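PDB 3D7R: esterase from Staphylococcus aureus subsp. aureus USA300_TCH1516, which is a putative esterase of the alpha/beta hydrolase fold that probably hydrolyses ester bonds. Local coordinates for residues Arg51-Arg56 and Lys137-His142; Gln278-Leu281 and Tyr286-Phe289. All coordinates share one frame; numbering follows the deposited sequence.

Helix 46-61 lies near the N terminus, before the first strand of the eight-stranded sheet. Interaction 1 closes a long loop from this helix to residues 137-142. That loop takes in strands 75-81, 84-90, 98-102 and 129-133, and it ties the N-terminal helix to the turn leading into helix 143-161. Interaction 2 opens much later. It closes a short loop between helix 270-282 and strand 287-292, an outermost strand of the sheet. The two contacts follow one another in series, neither nested nor crossed. They lie on opposite sides of the chain's centre. The centres of interactions 1 and 2 are about 34 Å apart.

Interaction 1 (Arg51-Arg56 and Lys137-His142); sequences RFFYKR and KTPEFH
Phe53 meets Pro139 with both its backbone and its side chain. Its carbonyl O lies 3.3 Å from Pro139 CG, a close approach of a polar atom to a proline methylene. Pro139 CG also sits 4.1 Å from Phe53 CB. CG of Phe53 stands anti to the carbonyl carbon, beside the backbone N (chi1 -70°), which brings the ring obliquely to the proline, with Phe53 CD1 4.1 Å from Pro139 CB. The two side chains run past each other in opposite directions. Lys234 of helix 225-236 touches both Phe53 and Pro139.

This places helix 46-61 against the loop between strand 129-133 and helix 143-161 of the alpha/beta hydrolase fold. The loop turns at a cis peptide bond between Thr138 and Pro139. Thr138 OG1 donates a 2.8 Å hydrogen bond to Phe141 O, almost straight onto the carbonyl, and so braces the turn. Lys137 NZ bonds to His103, the start of a His-Gly-Gly sequence that in related esterases helps form the oxyanion hole and may do so here.

One helical turn after Phe53, Arg56 reaches the same proline. Its CB is 3.8 Å from Pro139 CD, on the ring's other end from the CB that faces the Phe53 ring. CG of Arg56 lies over one face of the Phe52 ring, offset toward the rim. The arginine chain then bends at chi2 and chi3 (-46° and -47°), carrying the guanidinium off to hydrogen bonds with Asn60 and the carbonyl O of Ala108.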
loop_
_atom_site.group_PDB
_atom_site.type_symbol
_atom_site.label_atom_id
_atom_site.label_comp_id
_atom_site.label_asym_id
_atom_site.label_seq_id
_atom_site.Cartn_x
_atom_site.Cartn_y
_atom_site.Cartn_z
ATOM N N ARG A 51 2.184 -17.004 17.500
ATOM C CA ARG A 51 0.841 -17.482 17.118
ATOM C C ARG A 51 0.342 -16.858 15.813
ATOM O O ARG A 51 -0.261 -17.534 14.974
ATOM C CB ARG A 51 -0.170 -17.241 18.247
ATOM C CG ARG A 51 0.102 -18.109 19.500
ATOM C CD ARG A 51 -1.089 -18.126 20.451
ATOM N NE ARG A 51 -1.125 -16.920 21.273
ATOM C CZ ARG A 51 -0.752 -16.874 22.551
ATOM N NH1 ARG A 51 -0.317 -17.969 23.169
ATOM N NH2 ARG A 51 -0.811 -15.726 23.216
ATOM N N PHE A 52 0.594 -15.560 15.656
ATOM C CA PHE A 52 0.306 -14.842 14.420
ATOM C C PHE A 52 1.065 -15.435 13.236
ATOM O O PHE A 52 0.449 -15.738 12.223
ATOM C CB PHE A 52 0.674 -13.363 14.583
ATOM C CG PHE A 52 0.373 -12.512 13.374
ATOM C CD1 PHE A 52 -0.929 -12.073 13.125
ATOM C CD2 PHE A 52 1.395 -12.117 12.515
ATOM C CE1 PHE A 52 -1.225 -11.251 12.024
ATOM C CE2 PHE A 52 1.118 -11.285 11.396
ATOM C CZ PHE A 52 -0.206 -10.852 11.158
ATOM N N PHE A 53 2.389 -15.595 13.362
ATOM C CA PHE A 53 3.193 -16.191 12.284
ATOM C C PHE A 53 2.731 -17.596 11.935
ATOM O O PHE A 53 2.647 -17.944 10.766
ATOM C CB PHE A 53 4.699 -16.205 12.606
ATOM C CG PHE A 53 5.346 -14.830 12.601
ATOM C CD1 PHE A 53 4.864 -13.813 11.773
ATOM C CD2 PHE A 53 6.441 -14.563 13.423
ATOM C CE1 PHE A 53 5.454 -12.554 11.766
ATOM C CE2 PHE A 53 7.055 -13.281 13.420
ATOM C CZ PHE A 53 6.547 -12.288 12.599
ATOM N N TYR A 54 2.461 -18.408 12.954
ATOM C CA TYR A 54 1.911 -19.750 12.746
ATOM C C TYR A 54 0.626 -19.702 11.894
ATOM O O TYR A 54 0.516 -20.399 10.872
ATOM C CB TYR A 54 1.620 -20.439 14.088
ATOM C CG TYR A 54 0.941 -21.790 13.919
ATOM C CD1 TYR A 54 1.703 -22.954 13.790
ATOM C CD2 TYR A 54 -0.450 -21.907 13.895
ATOM C CE1 TYR A 54 1.100 -24.203 13.646
ATOM C CE2 TYR A 54 -1.068 -23.161 13.744
ATOM C CZ TYR A 54 -0.276 -24.299 13.622
ATOM O OH TYR A 54 -0.848 -25.551 13.469
ATOM N N LYS A 55 -0.330 -18.878 12.318
ATOM C CA LYS A 55 -1.588 -18.679 11.578
ATOM C C LYS A 55 -1.358 -18.173 10.144
ATOM O O LYS A 55 -1.950 -18.689 9.192
ATOM C CB LYS A 55 -2.501 -17.690 12.330
ATOM C CG LYS A 55 -3.903 -17.589 11.736
ATOM C CD LYS A 55 -4.846 -16.750 12.609
ATOM C CE LYS A 55 -6.293 -16.868 12.113
ATOM N NZ LYS A 55 -6.490 -16.288 10.746
ATOM N N ARG A 56 -0.501 -17.164 9.991
ATOM C CA ARG A 56 -0.316 -16.554 8.663
ATOM C C ARG A 56 0.377 -17.517 7.689
ATOM O O ARG A 56 0.060 -17.553 6.511
ATOM C CB ARG A 56 0.464 -15.231 8.745
ATOM C CG ARG A 56 -0.213 -14.084 9.538
ATOM C CD ARG A 56 -1.698 -13.899 9.193
ATOM N NE ARG A 56 -1.927 -13.900 7.746
ATOM C CZ ARG A 56 -3.107 -14.152 7.180
ATOM N NH1 ARG A 56 -4.165 -14.376 7.954
ATOM N NH2 ARG A 56 -3.238 -14.157 5.848
ATOM N N LYS A 137 4.034 -13.409 0.756
ATOM C CA LYS A 137 3.902 -12.908 2.110
ATOM C C LYS A 137 4.799 -13.630 3.080
ATOM O O LYS A 137 5.088 -14.840 2.930
ATOM C CB LYS A 137 2.460 -13.085 2.616
ATOM C CG LYS A 137 1.363 -12.452 1.774
ATOM C CD LYS A 137 1.631 -10.977 1.535
ATOM C CE LYS A 137 0.384 -10.251 1.004
ATOM N NZ LYS A 137 -0.041 -10.743 -0.401
ATOM N N THR A 138 5.203 -12.890 4.110
ATOM C CA THR A 138 5.834 -13.481 5.272
ATOM C C THR A 138 4.738 -14.152 6.136
ATOM O O THR A 138 3.564 -13.779 6.045
ATOM C CB THR A 138 6.719 -12.420 6.024
ATOM O OG1 THR A 138 8.008 -12.972 6.340
ATOM C CG2 THR A 138 6.051 -11.813 7.283
ATOM N N PRO A 139 5.110 -15.109 7.015
ATOM C CA PRO A 139 6.465 -15.493 7.408
ATOM C C PRO A 139 7.207 -16.438 6.465
ATOM O O PRO A 139 8.409 -16.632 6.660
ATOM C CB PRO A 139 6.252 -16.189 8.761
ATOM C CG PRO A 139 4.892 -16.839 8.606
ATOM C CD PRO A 139 4.085 -15.866 7.760
ATOM N N GLU A 140 6.528 -17.046 5.492
ATOM C CA GLU A 140 7.220 -18.003 4.603
ATOM C C GLU A 140 8.165 -17.321 3.599
ATOM O O GLU A 140 9.277 -17.784 3.328
ATOM C CB GLU A 140 6.223 -18.900 3.864
ATOM C CG GLU A 140 6.901 -19.934 2.964
ATOM C CD GLU A 140 5.998 -21.108 2.607
ATOM O OE1 GLU A 140 4.756 -20.977 2.686
ATOM O OE2 GLU A 140 6.544 -22.174 2.232
ATOM N N PHE A 141 7.708 -16.220 3.037
ATOM C CA PHE A 141 8.506 -15.490 2.061
ATOM C C PHE A 141 9.024 -14.160 2.596
ATOM O O PHE A 141 8.577 -13.657 3.635
ATOM C CB PHE A 141 7.704 -15.346 0.760
ATOM C CG PHE A 141 7.273 -16.676 0.189
ATOM C CD1 PHE A 141 8.195 -17.487 -0.478
ATOM C CD2 PHE A 141 5.977 -17.148 0.372
ATOM C CE1 PHE A 141 7.820 -18.726 -0.979
ATOM C CE2 PHE A 141 5.593 -18.384 -0.120
ATOM C CZ PHE A 141 6.509 -19.179 -0.802
ATOM N N HIS A 142 9.976 -13.583 1.867
ATOM C CA HIS A 142 10.751 -12.478 2.382
ATOM C C HIS A 142 10.862 -11.366 1.356
ATOM O O HIS A 142 10.390 -11.497 0.225
ATOM C CB HIS A 142 12.131 -12.996 2.806
ATOM C CG HIS A 142 12.057 -14.122 3.796
ATOM N ND1 HIS A 142 12.249 -15.439 3.443
ATOM C CD2 HIS A 142 11.749 -14.128 5.115
ATOM C CE1 HIS A 142 12.101 -16.207 4.509
ATOM N NE2 HIS A 142 11.798 -15.434 5.538
#

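Interaction 2 (Gln278-Leu281 and Tyr286-Phe289); sequences QMML and YIEF
The ring of Tyr286 has the Glu288 carboxylate at its edge, with OE2 in the ring plane, while the carbonyl O of the same tyrosine meets Met280. The approach of Tyr286 OH to Glu288 OE2 is modelled so short that its exact length is doubtful. CB of Tyr286 points away from helix 270-282. Its carbonyl O is 3.5 Å from CE of Met280, a selenomethionine in this crystal. The Met280 chain bends at chi2 and chi3 (-75° and -73°), which brings the methyl to this carbonyl and within 4.1 Å of Ile287 CB. No hydrogen bond links the two segments.

The contact sits in a beta-alpha-beta unit of the alpha/beta hydrolase fold. Strand 259-264 leads to helix 270-282, and the chain returns as strand 287-292, parallel to the first. The last turn of the helix therefore packs on the start of the returning strand. Val259, at the start of the partner strand, touches both Met280 and Ile287.

Ile287 points toward the helix and crosses Met280 at about a right angle. Its CG2 is 3.6 Å from Met280 CB, and its CD1 is 4.2 Å from Met280 CG. Leu281 joins from the more exposed side of the helix. Its CD2 methyl reaches the same Ile287 CG2 at 4.1 Å.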
loop_
_atom_site.group_PDB
_atom_site.type_symbol
_atom_site.label_atom_id
_atom_site.label_comp_id
_atom_site.label_asym_id
_atom_site.label_seq_id
_atom_site.Cartn_x
_atom_site.Cartn_y
_atom_site.Cartn_z
ATOM N N GLN A 278 8.508 17.038 3.331
ATOM C CA GLN A 278 9.580 18.045 3.412
ATOM C C GLN A 278 10.775 17.674 2.526
ATOM O O GLN A 278 11.342 18.526 1.824
ATOM C CB GLN A 278 10.025 18.244 4.871
ATOM C CG GLN A 278 9.059 19.125 5.717
ATOM C CD GLN A 278 8.964 20.548 5.185
ATOM O OE1 GLN A 278 9.978 21.172 4.900
ATOM N NE2 GLN A 278 7.747 21.067 5.054
HETATM N N MSE A 279 11.155 16.390 2.544
HETATM C CA MSE A 279 12.259 15.921 1.700
HETATM C C MSE A 279 11.943 16.049 0.192
HETATM O O MSE A 279 12.791 16.461 -0.588
HETATM C CB MSE A 279 12.639 14.470 2.045
HETATM C CG MSE A 279 13.165 14.288 3.453
HETATM SE SE MSE A 279 13.190 12.356 3.875
HETATM C CE MSE A 279 14.448 11.791 2.524
HETATM N N MSE A 280 10.733 15.680 -0.205
HETATM C CA MSE A 280 10.280 15.855 -1.609
HETATM C C MSE A 280 10.340 17.325 -2.054
HETATM O O MSE A 280 10.844 17.654 -3.140
HETATM C CB MSE A 280 8.848 15.327 -1.752
HETATM C CG MSE A 280 8.744 13.815 -1.526
HETATM SE SE MSE A 280 9.448 12.829 -3.087
HETATM C CE MSE A 280 7.988 13.192 -4.299
ATOM N N LEU A 281 9.829 18.207 -1.196
ATOM C CA LEU A 281 9.821 19.641 -1.450
ATOM C C LEU A 281 11.240 20.180 -1.616
ATOM O O LEU A 281 11.539 20.878 -2.591
ATOM C CB LEU A 281 9.081 20.355 -0.309
ATOM C CG LEU A 281 7.561 20.090 -0.309
ATOM C CD1 LEU A 281 6.951 20.654 0.976
ATOM C CD2 LEU A 281 6.893 20.683 -1.555
ATOM N N TYR A 286 7.619 16.995 -7.230
ATOM C CA TYR A 286 6.174 17.170 -7.112
ATOM C C TYR A 286 5.535 16.230 -6.080
ATOM O O TYR A 286 5.633 15.009 -6.195
ATOM C CB TYR A 286 5.497 16.956 -8.468
ATOM C CG TYR A 286 4.074 17.461 -8.483
ATOM C CD1 TYR A 286 3.793 18.761 -8.892
ATOM C CD2 TYR A 286 3.014 16.652 -8.061
ATOM C CE1 TYR A 286 2.486 19.250 -8.901
ATOM C CE2 TYR A 286 1.703 17.132 -8.062
ATOM C CZ TYR A 286 1.459 18.434 -8.482
ATOM O OH TYR A 286 0.183 18.937 -8.493
ATOM N N ILE A 287 4.870 16.806 -5.082
ATOM C CA ILE A 287 4.110 16.009 -4.115
ATOM C C ILE A 287 2.808 16.732 -3.741
ATOM O O ILE A 287 2.821 17.940 -3.469
ATOM C CB ILE A 287 4.967 15.629 -2.870
ATOM C CG1 ILE A 287 4.093 14.916 -1.811
ATOM C CG2 ILE A 287 5.656 16.888 -2.291
ATOM C CD1 ILE A 287 4.591 13.531 -1.414
ATOM N N GLU A 288 1.680 16.014 -3.780
ATOM C CA GLU A 288 0.439 16.524 -3.197
ATOM C C GLU A 288 0.173 15.683 -1.968
ATOM O O GLU A 288 0.134 14.459 -2.062
ATOM C CB GLU A 288 -0.747 16.402 -4.176
ATOM C CG GLU A 288 -0.848 17.520 -5.204
ATOM C CD GLU A 288 -1.843 17.226 -6.315
ATOM O OE1 GLU A 288 -2.826 16.473 -6.100
ATOM O OE2 GLU A 288 -1.632 17.758 -7.420
ATOM N N PHE A 289 0.032 16.318 -0.808
ATOM C CA PHE A 289 -0.315 15.584 0.392
ATOM C C PHE A 289 -1.725 16.012 0.817
ATOM O O PHE A 289 -1.979 17.180 1.122
ATOM C CB PHE A 289 0.751 15.814 1.480
ATOM C CG PHE A 289 0.523 15.054 2.766
ATOM C CD1 PHE A 289 -0.295 13.920 2.819
ATOM C CD2 PHE A 289 1.168 15.462 3.928
ATOM C CE1 PHE A 289 -0.497 13.226 4.011
ATOM C CE2 PHE A 289 0.987 14.768 5.144
ATOM C CZ PHE A 289 0.145 13.656 5.181
#